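Local coordinates for protein packaging enzyme P4 (Pseudomonas phage phi6, PDB 4BLO) that hydrolyses nucleoside triphosphates and, as a hexameric RecA-like packaging helicase, probably drives viral RNA into the phage procapsid, at residues M1-D11 with M49-G61; I117-G131 with V247-N261. One frame throughout, in Å; residues are numbered along the deposited sequence.

The two contacts lie in different regions of the subunit and do not touch. Their centres are 29 Å apart, and their nearest atoms are about 13 Å apart. Contact 2 is buried, with its centre about 12 Å from the centre of the chain. It pairs strands 120-126 and 253-258 of the main sheet and ends at the diphosphate of a bound ADP. Contact 1 lies about 21 Å from the chain centre and is partly exposed. It ties the N-terminal residues 1-11 to the end of helix 38-54 and the turn after it. Along the chain, contact 1 closes before contact 2 opens.

Contact 1 (M1-D11 with M49-G61); sequences MPIVVTQAHID and MELASKQGGSLAG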
loop_
_atom_site.group_PDB
_atom_site.type_symbol
_atom_site.label_atom_id
_atom_site.label_comp_id
_atom_site.label_asym_id
_atom_site.label_seq_id
_atom_site.Cartn_x
_atom_site.Cartn_y
_atom_site.Cartn_z
ATOM N N MET L 1 22.314 19.217 38.161
ATOM C CA MET L 1 22.691 17.946 37.535
ATOM C C MET L 1 22.242 16.689 38.339
ATOM O O MET L 1 21.828 15.749 37.668
ATOM C CB MET L 1 24.200 17.873 37.275
ATOM C CG MET L 1 24.573 18.073 35.824
ATOM S SD MET L 1 26.341 17.807 35.579
ATOM C CE MET L 1 26.543 18.414 33.907
ATOM N N PRO L 2 22.275 16.579 39.702
ATOM C CA PRO L 2 21.863 15.301 40.321
ATOM C C PRO L 2 20.341 15.117 40.444
ATOM O O PRO L 2 19.581 16.065 40.251
ATOM C CB PRO L 2 22.543 15.334 41.690
ATOM C CG PRO L 2 22.687 16.760 42.004
ATOM C CD PRO L 2 22.741 17.539 40.723
ATOM N N ILE L 3 19.908 13.873 40.741
ATOM C CA ILE L 3 18.496 13.510 40.939
ATOM C C ILE L 3 18.320 13.209 42.438
ATOM O O ILE L 3 18.748 12.152 42.916
ATOM C CB ILE L 3 18.051 12.337 40.013
ATOM C CG1 ILE L 3 18.243 12.708 38.523
ATOM C CG2 ILE L 3 16.601 11.925 40.300
ATOM C CD1 ILE L 3 18.137 11.545 37.521
ATOM N N VAL L 4 17.730 14.167 43.184
ATOM C CA VAL L 4 17.577 14.068 44.636
ATOM C C VAL L 4 16.185 13.524 45.023
ATOM O O VAL L 4 15.154 13.960 44.504
ATOM C CB VAL L 4 17.940 15.403 45.360
ATOM C CG1 VAL L 4 17.083 16.583 44.903
ATOM C CG2 VAL L 4 17.925 15.254 46.878
ATOM N N VAL L 5 16.195 12.540 45.938
ATOM C CA VAL L 5 15.023 11.859 46.478
ATOM C C VAL L 5 14.716 12.457 47.857
ATOM O O VAL L 5 15.472 12.257 48.813
ATOM C CB VAL L 5 15.234 10.318 46.526
ATOM C CG1 VAL L 5 13.994 9.607 47.054
ATOM C CG2 VAL L 5 15.606 9.776 45.151
ATOM N N THR L 6 13.620 13.228 47.925
ATOM C CA THR L 6 13.067 13.924 49.094
ATOM C C THR L 6 12.182 12.945 49.880
ATOM O O THR L 6 11.867 11.864 49.370
ATOM C CB THR L 6 12.251 15.156 48.586
ATOM O OG1 THR L 6 13.030 15.891 47.640
ATOM C CG2 THR L 6 11.796 16.100 49.704
ATOM N N GLN L 7 11.763 13.331 51.113
ATOM C CA GLN L 7 10.851 12.548 51.945
ATOM C C GLN L 7 9.491 12.458 51.253
ATOM O O GLN L 7 8.811 11.432 51.366
ATOM C CB GLN L 7 10.721 13.163 53.346
ATOM C CG GLN L 7 10.074 12.232 54.384
ATOM C CD GLN L 7 10.826 10.932 54.589
ATOM O OE1 GLN L 7 12.017 10.910 54.929
ATOM N NE2 GLN L 7 10.135 9.817 54.412
ATOM N N ALA L 8 9.133 13.521 50.492
ATOM C CA ALA L 8 7.897 13.627 49.716
ATOM C C ALA L 8 7.792 12.475 48.721
ATOM O O ALA L 8 6.713 11.907 48.571
ATOM C CB ALA L 8 7.848 14.962 48.993
ATOM N N HIS L 9 8.927 12.102 48.087
ATOM C CA HIS L 9 9.029 10.994 47.135
ATOM C C HIS L 9 8.847 9.657 47.858
ATOM O O HIS L 9 8.070 8.822 47.391
ATOM C CB HIS L 9 10.382 11.028 46.390
ATOM C CG HIS L 9 10.608 12.261 45.567
ATOM N ND1 HIS L 9 9.758 12.606 44.537
ATOM C CD2 HIS L 9 11.611 13.165 45.619
ATOM C CE1 HIS L 9 10.250 13.720 44.019
ATOM N NE2 HIS L 9 11.363 14.094 44.637
ATOM N N ILE L 10 9.527 9.479 49.024
ATOM C CA ILE L 10 9.467 8.269 49.859
ATOM C C ILE L 10 8.018 8.012 50.334
ATOM O O ILE L 10 7.571 6.864 50.300
ATOM C CB ILE L 10 10.460 8.336 51.057
ATOM C CG1 ILE L 10 11.884 8.755 50.593
ATOM C CG2 ILE L 10 10.493 6.998 51.823
ATOM C CD1 ILE L 10 12.767 9.363 51.654
ATOM N N ASP L 11 7.290 9.079 50.724
ATOM C CA ASP L 11 5.903 9.016 51.193
ATOM C C ASP L 11 4.905 8.644 50.077
ATOM O O ASP L 11 3.813 8.158 50.379
ATOM C CB ASP L 11 5.500 10.358 51.825
ATOM C CG ASP L 11 6.251 10.711 53.100
ATOM O OD1 ASP L 11 6.601 9.780 53.863
ATOM O OD2 ASP L 11 6.474 11.917 53.343
ATOM N N MET L 49 14.504 3.458 45.000
ATOM C CA MET L 49 14.481 3.840 46.413
ATOM C C MET L 49 15.616 3.175 47.195
ATOM O O MET L 49 16.227 3.832 48.044
ATOM C CB MET L 49 13.124 3.503 47.063
ATOM C CG MET L 49 11.914 4.217 46.436
ATOM S SD MET L 49 12.104 5.991 46.143
ATOM C CE MET L 49 11.862 6.583 47.738
ATOM N N GLU L 50 15.895 1.882 46.905
ATOM C CA GLU L 50 16.944 1.117 47.573
ATOM C C GLU L 50 18.322 1.715 47.265
ATOM O O GLU L 50 19.157 1.826 48.175
ATOM C CB GLU L 50 16.890 -0.361 47.165
ATOM C CG GLU L 50 17.516 -1.270 48.211
ATOM C CD GLU L 50 17.830 -2.676 47.746
ATOM O OE1 GLU L 50 16.892 -3.386 47.314
ATOM O OE2 GLU L 50 19.016 -3.071 47.813
ATOM N N LEU L 51 18.540 2.122 45.984
ATOM C CA LEU L 51 19.786 2.748 45.531
ATOM C C LEU L 51 19.922 4.167 46.106
ATOM O O LEU L 51 21.025 4.550 46.508
ATOM C CB LEU L 51 19.848 2.776 43.999
ATOM C CG LEU L 51 21.198 3.150 43.391
ATOM C CD1 LEU L 51 22.157 1.972 43.390
ATOM C CD2 LEU L 51 21.012 3.673 42.015
ATOM N N ALA L 52 18.794 4.936 46.148
ATOM C CA ALA L 52 18.708 6.283 46.732
ATOM C C ALA L 52 19.123 6.240 48.185
ATOM O O ALA L 52 19.778 7.165 48.660
ATOM C CB ALA L 52 17.296 6.833 46.611
ATOM N N SER L 53 18.771 5.128 48.869
ATOM C CA SER L 53 19.087 4.832 50.261
ATOM C C SER L 53 20.583 4.552 50.432
ATOM O O SER L 53 21.164 5.074 51.380
ATOM C CB SER L 53 18.268 3.645 50.749
ATOM O OG SER L 53 18.435 3.484 52.138
ATOM N N LYS L 54 21.214 3.759 49.527
ATOM C CA LYS L 54 22.661 3.462 49.570
ATOM C C LYS L 54 23.490 4.738 49.387
ATOM O O LYS L 54 24.483 4.936 50.095
ATOM C CB LYS L 54 23.080 2.437 48.500
ATOM C CG LYS L 54 22.594 1.001 48.716
ATOM C CD LYS L 54 23.134 0.311 49.977
ATOM C CE LYS L 54 24.593 -0.091 49.937
ATOM N NZ LYS L 54 25.109 -0.412 51.299
ATOM N N GLN L 55 23.049 5.610 48.453
ATOM C CA GLN L 55 23.633 6.926 48.185
ATOM C C GLN L 55 22.997 7.911 49.198
ATOM O O GLN L 55 22.196 7.486 50.033
ATOM C CB GLN L 55 23.385 7.312 46.707
ATOM C CG GLN L 55 24.178 6.468 45.685
ATOM C CD GLN L 55 25.679 6.673 45.834
ATOM O OE1 GLN L 55 26.171 7.795 45.991
ATOM N NE2 GLN L 55 26.440 5.593 45.785
ATOM N N GLY L 56 23.383 9.182 49.195
ATOM C CA GLY L 56 22.810 10.093 50.184
ATOM C C GLY L 56 21.607 10.842 49.673
ATOM O O GLY L 56 21.642 12.073 49.592
ATOM N N GLY L 57 20.566 10.105 49.270
ATOM C CA GLY L 57 19.366 10.675 48.665
ATOM C C GLY L 57 19.620 10.919 47.196
ATOM O O GLY L 57 18.935 10.357 46.333
ATOM N N SER L 58 20.660 11.719 46.898
ATOM C CA SER L 58 21.141 12.071 45.571
ATOM C C SER L 58 21.469 10.812 44.744
ATOM O O SER L 58 22.091 9.880 45.259
ATOM C CB SER L 58 22.368 12.972 45.692
ATOM O OG SER L 58 22.705 13.578 44.455
ATOM N N LEU L 59 21.003 10.786 43.475
ATOM C CA LEU L 59 21.184 9.695 42.520
ATOM C C LEU L 59 21.639 10.207 41.158
ATOM O O LEU L 59 21.263 11.314 40.747
ATOM C CB LEU L 59 19.856 8.932 42.371
ATOM C CG LEU L 59 19.812 7.425 42.739
ATOM C CD1 LEU L 59 20.749 7.056 43.875
ATOM C CD2 LEU L 59 18.421 6.991 43.060
ATOM N N ALA L 60 22.416 9.369 40.444
ATOM C CA ALA L 60 22.891 9.651 39.095
ATOM C C ALA L 60 21.988 8.961 38.077
ATOM O O ALA L 60 21.706 7.761 38.204
ATOM C CB ALA L 60 24.322 9.185 38.942
ATOM N N GLY L 61 21.527 9.730 37.092
ATOM C CA GLY L 61 20.656 9.263 36.011
ATOM C C GLY L 61 21.123 7.984 35.341
ATOM O O GLY L 61 20.307 7.146 34.960
#
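Ile3 and Leu59 hold the two segments together through a pair of backbone hydrogen bonds. Ile3 N gives to Leu59 O at 2.9 Å, in the plane of that carbonyl. Leu59 N returns a bond to Ile3 O at 2.7 Å, less straight at 140°. The well-packed part of the contact continues along Val5. Its CG2 meets Ala52 CB at 3.7 Å, while CG1 reaches Met49 CE at 3.8 Å. Both methyls thus face the last turns of helix 38-54. Met49 folds back at chi2 and chi3 (-47° and -78°), which brings CE between Val5 and Ile10; CE lies against Ile10 CG1 at 3.6 Å. His9 ND1 is hydrogen-bonded to Leu180 O, and its ring stacks with that of Phe182. The Ile3-Leu59 pair is a single antiparallel beta bridge, hydrogen-bonded, which joins the extended N-terminus to the residues after the helix. Between helix and bridge the chain turns through Gly56, the centre of an inverse gamma turn. Ile3 CD1 lies 3.7 Å from Gly61 CA, and the side chain also touches Ile64. The solvent side is looser. There Pro2 CB rests on Ser58 OG, and the exposed Val4 has its CA 4.2 Å from Ser58 CA.

Contact 2 (I117-G131 with V247-N261); sequences IYSGVTALMGATGSG and VMASTVGAILCADGN. With ADP (adenosine-5'-diphosphate), chain B.
Leu124 and Ile255 cross at an angle on one face of the sheet, above two parallel strands whose axes run 8° apart. Ile255 shows how this face is filled. Its CB and CG2 both lie 3.8 Å from Leu124 CD1. CG1 stands anti to the carbonyl carbon (chi1 -50°) and carries CD1 to Thr122 CG2 at 3.9 Å. Leu124 CD1 also touches Cys257 SG. On the other face, Met125 CE and Val247 CG2 meet tip to tip at 3.6 Å, and Ala123 CB rests on Val247 CG1.

The backbone ladder is regular in the middle. Ile255 N gives a nearly straight bond to Ala123 O (176°). Met125 N is hydrogen-bonded to Ile255 O, less straight. Gly253 O is gripped twice: Ala123 N and Thr251 OG1 approach from opposite faces of its plane.

Beyond the strands, Gly260 N donates a hydrogen bond to Ser130 O at 2.7 Å, tying the turn 258-261 to the phosphate loop. Sequence and geometry fit a Walker A P-loop. Gly129 N donates a hydrogen bond to ADP O3B at 3.1 Å, and Gly131 N donates one to ADP O1B at 3.3 Å. Ser130 OG donates a hydrogen bond to Ala127 O within the loop. Lys132, Ser133 and Ile134 add further hydrogen bonds to the nucleotide.

Strand 120-126 lies between 226-231 and 253-258, and strand 261-269 follows antiparallel beyond 253-258. Helix 208-222 packs on Val121, Val247 and Val252, and Val252 also touches Val151 of a second subunit.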
loop_
_atom_site.group_PDB
_atom_site.type_symbol
_atom_site.label_atom_id
_atom_site.label_comp_id
_atom_site.label_asym_id
_atom_site.label_seq_id
_atom_site.Cartn_x
_atom_site.Cartn_y
_atom_site.Cartn_z
ATOM N N ILE L 117 -1.181 22.850 36.746
ATOM C CA ILE L 117 -1.429 21.914 35.650
ATOM C C ILE L 117 -1.929 20.548 36.183
ATOM O O ILE L 117 -1.512 20.094 37.256
ATOM C CB ILE L 117 -0.172 21.768 34.711
ATOM C CG1 ILE L 117 -0.552 21.117 33.342
ATOM C CG2 ILE L 117 1.022 21.079 35.406
ATOM C CD1 ILE L 117 0.461 21.145 32.241
ATOM N N TYR L 118 -2.816 19.905 35.404
ATOM C CA TYR L 118 -3.335 18.583 35.733
ATOM C C TYR L 118 -2.294 17.535 35.376
ATOM O O TYR L 118 -1.376 17.825 34.608
ATOM C CB TYR L 118 -4.682 18.299 35.020
ATOM C CG TYR L 118 -5.849 19.136 35.509
ATOM C CD1 TYR L 118 -6.051 19.366 36.871
ATOM C CD2 TYR L 118 -6.797 19.630 34.621
ATOM C CE1 TYR L 118 -7.122 20.129 37.324
ATOM C CE2 TYR L 118 -7.891 20.377 35.068
ATOM C CZ TYR L 118 -8.046 20.630 36.420
ATOM O OH TYR L 118 -9.111 21.381 36.862
ATOM N N SER L 119 -2.395 16.340 35.964
ATOM C CA SER L 119 -1.487 15.245 35.630
ATOM C C SER L 119 -1.816 14.755 34.221
ATOM O O SER L 119 -2.987 14.738 33.827
ATOM C CB SER L 119 -1.611 14.117 36.647
ATOM O OG SER L 119 -1.284 14.576 37.946
ATOM N N GLY L 120 -0.779 14.435 33.458
ATOM C CA GLY L 120 -0.912 13.981 32.079
ATOM C C GLY L 120 0.361 14.187 31.295
ATOM O O GLY L 120 1.457 14.161 31.866
ATOM N N VAL L 121 0.232 14.416 29.985
ATOM C CA VAL L 121 1.408 14.646 29.157
ATOM C C VAL L 121 1.339 16.035 28.500
ATOM O O VAL L 121 0.260 16.565 28.216
ATOM C CB VAL L 121 1.694 13.499 28.146
ATOM C CG1 VAL L 121 0.941 13.664 26.828
ATOM C CG2 VAL L 121 3.188 13.365 27.899
ATOM N N THR L 122 2.516 16.637 28.365
ATOM C CA THR L 122 2.752 17.921 27.726
ATOM C C THR L 122 3.602 17.601 26.500
ATOM O O THR L 122 4.492 16.753 26.596
ATOM C CB THR L 122 3.360 18.904 28.718
ATOM O OG1 THR L 122 2.458 19.053 29.823
ATOM C CG2 THR L 122 3.669 20.261 28.091
ATOM N N ALA L 123 3.269 18.194 25.330
ATOM C CA ALA L 123 3.988 17.896 24.094
ATOM C C ALA L 123 4.735 19.105 23.594
ATOM O O ALA L 123 4.139 20.116 23.231
ATOM C CB ALA L 123 3.035 17.367 23.018
ATOM N N LEU L 124 6.054 18.992 23.583
ATOM C CA LEU L 124 6.935 20.060 23.145
ATOM C C LEU L 124 7.233 19.857 21.665
ATOM O O LEU L 124 8.067 19.037 21.299
ATOM C CB LEU L 124 8.202 20.099 24.030
ATOM C CG LEU L 124 9.333 21.077 23.754
ATOM C CD1 LEU L 124 8.910 22.493 23.998
ATOM C CD2 LEU L 124 10.510 20.725 24.611
ATOM N N MET L 125 6.486 20.615 20.825
ATOM C CA MET L 125 6.502 20.632 19.360
ATOM C C MET L 125 7.488 21.647 18.778
ATOM O O MET L 125 7.899 22.587 19.455
ATOM C CB MET L 125 5.091 20.971 18.843
ATOM C CG MET L 125 4.150 19.789 18.809
ATOM S SD MET L 125 3.479 19.629 17.150
ATOM C CE MET L 125 3.388 17.883 17.013
ATOM N N GLY L 126 7.779 21.470 17.497
ATOM C CA GLY L 126 8.640 22.356 16.727
ATOM C C GLY L 126 9.343 21.679 15.580
ATOM O O GLY L 126 9.659 20.488 15.654
ATOM N N ALA L 127 9.636 22.448 14.511
ATOM C CA ALA L 127 10.405 22.011 13.342
ATOM C C ALA L 127 11.831 21.688 13.805
ATOM O O ALA L 127 12.144 21.985 14.955
ATOM C CB ALA L 127 10.416 23.113 12.287
ATOM N N THR L 128 12.678 21.052 12.986
ATOM C CA THR L 128 14.038 20.751 13.438
ATOM C C THR L 128 14.835 22.028 13.632
ATOM O O THR L 128 14.745 22.942 12.811
ATOM C CB THR L 128 14.768 19.792 12.500
ATOM O OG1 THR L 128 14.560 20.154 11.135
ATOM C CG2 THR L 128 14.387 18.352 12.744
ATOM N N GLY L 129 15.559 22.094 14.749
ATOM C CA GLY L 129 16.383 23.236 15.120
ATOM C C GLY L 129 15.578 24.464 15.503
ATOM O O GLY L 129 16.081 25.583 15.389
ATOM N N SER L 130 14.320 24.264 15.954
ATOM C CA SER L 130 13.406 25.329 16.385
ATOM C C SER L 130 13.686 25.747 17.822
ATOM O O SER L 130 13.144 26.758 18.279
ATOM C CB SER L 130 11.951 24.880 16.261
ATOM O OG SER L 130 11.707 23.696 16.999
ATOM N N GLY L 131 14.493 24.952 18.518
ATOM C CA GLY L 131 14.873 25.195 19.895
ATOM C C GLY L 131 14.086 24.419 20.928
ATOM O O GLY L 131 13.855 24.940 22.014
ATOM N N VAL L 247 -2.755 18.395 18.188
ATOM C CA VAL L 247 -2.033 17.858 19.351
ATOM C C VAL L 247 -2.573 18.512 20.629
ATOM O O VAL L 247 -2.724 17.835 21.656
ATOM C CB VAL L 247 -0.496 18.013 19.202
ATOM C CG1 VAL L 247 0.219 17.740 20.522
ATOM C CG2 VAL L 247 0.045 17.087 18.106
ATOM N N MET L 248 -2.910 19.806 20.552
ATOM C CA MET L 248 -3.491 20.555 21.666
ATOM C C MET L 248 -4.766 19.864 22.198
ATOM O O MET L 248 -4.990 19.840 23.403
ATOM C CB MET L 248 -3.829 21.962 21.181
ATOM C CG MET L 248 -2.880 23.041 21.619
ATOM S SD MET L 248 -3.391 24.483 20.653
ATOM C CE MET L 248 -2.851 25.812 21.679
ATOM N N ALA L 249 -5.578 19.287 21.294
ATOM C CA ALA L 249 -6.830 18.567 21.571
ATOM C C ALA L 249 -6.580 17.121 22.071
ATOM O O ALA L 249 -7.532 16.430 22.447
ATOM C CB ALA L 249 -7.685 18.539 20.311
ATOM N N SER L 250 -5.299 16.684 22.089
ATOM C CA SER L 250 -4.888 15.340 22.482
ATOM C C SER L 250 -3.969 15.301 23.721
ATOM O O SER L 250 -3.636 14.203 24.176
ATOM C CB SER L 250 -4.180 14.667 21.308
ATOM O OG SER L 250 -5.020 14.627 20.166
ATOM N N THR L 251 -3.550 16.464 24.271
ATOM C CA THR L 251 -2.676 16.480 25.450
ATOM C C THR L 251 -3.162 17.491 26.517
ATOM O O THR L 251 -3.912 18.418 26.189
ATOM C CB THR L 251 -1.212 16.801 25.053
ATOM O OG1 THR L 251 -1.122 18.154 24.588
ATOM C CG2 THR L 251 -0.608 15.796 24.052
ATOM N N VAL L 252 -2.706 17.311 27.785
ATOM C CA VAL L 252 -2.976 18.149 28.961
ATOM C C VAL L 252 -2.156 19.478 28.844
ATOM O O VAL L 252 -2.526 20.519 29.422
ATOM C CB VAL L 252 -2.638 17.326 30.253
ATOM C CG1 VAL L 252 -2.452 18.204 31.488
ATOM C CG2 VAL L 252 -3.700 16.257 30.513
ATOM N N GLY L 253 -1.053 19.393 28.093
ATOM C CA GLY L 253 -0.125 20.483 27.829
ATOM C C GLY L 253 0.494 20.407 26.445
ATOM O O GLY L 253 0.781 19.322 25.919
ATOM N N ALA L 254 0.681 21.568 25.827
ATOM C CA ALA L 254 1.299 21.647 24.513
ATOM C C ALA L 254 2.055 22.952 24.394
ATOM O O ALA L 254 1.556 24.002 24.805
ATOM C CB ALA L 254 0.249 21.517 23.413
ATOM N N ILE L 255 3.282 22.859 23.861
ATOM C CA ILE L 255 4.211 23.964 23.617
ATOM C C ILE L 255 4.715 23.893 22.187
ATOM O O ILE L 255 5.213 22.842 21.774
ATOM C CB ILE L 255 5.421 23.962 24.598
ATOM C CG1 ILE L 255 5.005 23.825 26.078
ATOM C CG2 ILE L 255 6.307 25.187 24.372
ATOM C CD1 ILE L 255 6.051 23.130 26.955
ATOM N N LEU L 256 4.615 25.012 21.443
ATOM C CA LEU L 256 5.157 25.115 20.099
ATOM C C LEU L 256 6.428 25.956 20.151
ATOM O O LEU L 256 6.464 26.978 20.830
ATOM C CB LEU L 256 4.140 25.695 19.085
ATOM C CG LEU L 256 4.613 25.770 17.580
ATOM C CD1 LEU L 256 4.838 24.386 16.969
ATOM C CD2 LEU L 256 3.668 26.595 16.726
ATOM N N CYS L 257 7.469 25.500 19.460
ATOM C CA CYS L 257 8.756 26.177 19.340
ATOM C C CYS L 257 8.985 26.590 17.919
ATOM O O CYS L 257 8.697 25.850 16.976
ATOM C CB CYS L 257 9.897 25.297 19.829
ATOM S SG CYS L 257 9.962 25.104 21.619
ATOM N N ALA L 258 9.568 27.759 17.782
ATOM C CA ALA L 258 9.906 28.376 16.517
ATOM C C ALA L 258 10.965 29.434 16.759
ATOM O O ALA L 258 10.803 30.303 17.636
ATOM C CB ALA L 258 8.661 28.981 15.877
ATOM N N ASP L 259 12.067 29.329 15.996
ATOM C CA ASP L 259 13.231 30.231 15.988
ATOM C C ASP L 259 13.846 30.420 17.391
ATOM O O ASP L 259 14.118 31.554 17.800
ATOM C CB ASP L 259 12.871 31.596 15.356
ATOM C CG ASP L 259 12.282 31.494 13.955
ATOM O OD1 ASP L 259 13.065 31.315 12.990
ATOM O OD2 ASP L 259 11.041 31.565 13.826
ATOM N N GLY L 260 14.045 29.308 18.105
ATOM C CA GLY L 260 14.642 29.293 19.444
ATOM C C GLY L 260 13.745 29.675 20.601
ATOM O O GLY L 260 14.139 29.497 21.761
ATOM N N ASN L 261 12.531 30.187 20.303
ATOM C CA ASN L 261 11.557 30.623 21.311
ATOM C C ASN L 261 10.292 29.792 21.277
ATOM O O ASN L 261 10.097 28.979 20.369
ATOM C CB ASN L 261 11.187 32.102 21.102
ATOM C CG ASN L 261 12.337 33.051 21.251
ATOM O OD1 ASN L 261 12.818 33.287 22.359
ATOM N ND2 ASN L 261 12.791 33.628 20.138
HETATM P PB ADP B . 15.752 21.125 18.275
HETATM O O1B ADP B . 14.336 21.694 18.022
HETATM O O2B ADP B . 15.735 20.295 19.564
HETATM O O3B ADP B . 16.183 20.259 17.121
HETATM P PA ADP B . 17.916 22.662 19.518
HETATM O O1A ADP B . 18.827 21.434 19.703
HETATM O O2A ADP B . 17.271 22.981 20.813
HETATM O O3A ADP B . 16.788 22.336 18.428
HETATM O "O5'" ADP B . 18.767 23.906 19.031
HETATM C "C5'" ADP B . 18.140 24.992 18.320
HETATM C "C4'" ADP B . 19.130 26.099 18.075
HETATM O "O4'" ADP B . 20.202 25.610 17.242
HETATM C "C3'" ADP B . 18.552 27.291 17.321
HETATM O "O3'" ADP B . 17.906 28.213 18.191
HETATM C "C2'" ADP B . 19.785 27.869 16.627
HETATM O "O2'" ADP B . 20.540 28.736 17.465
HETATM C "C1'" ADP B . 20.578 26.597 16.297
HETATM N N9 ADP B . 20.366 26.081 14.944
HETATM C C8 ADP B . 19.639 24.979 14.572
HETATM N N7 ADP B . 19.616 24.759 13.279
HETATM C C5 ADP B . 20.388 25.793 12.760
HETATM C C6 ADP B . 20.757 26.133 11.440
HETATM N N6 ADP B . 20.324 25.482 10.356
HETATM N N1 ADP B . 21.556 27.213 11.269
HETATM C C2 ADP B . 21.937 27.910 12.346
HETATM N N3 ADP B . 21.640 27.695 13.631
HETATM C C4 ADP B . 20.858 26.610 13.773
#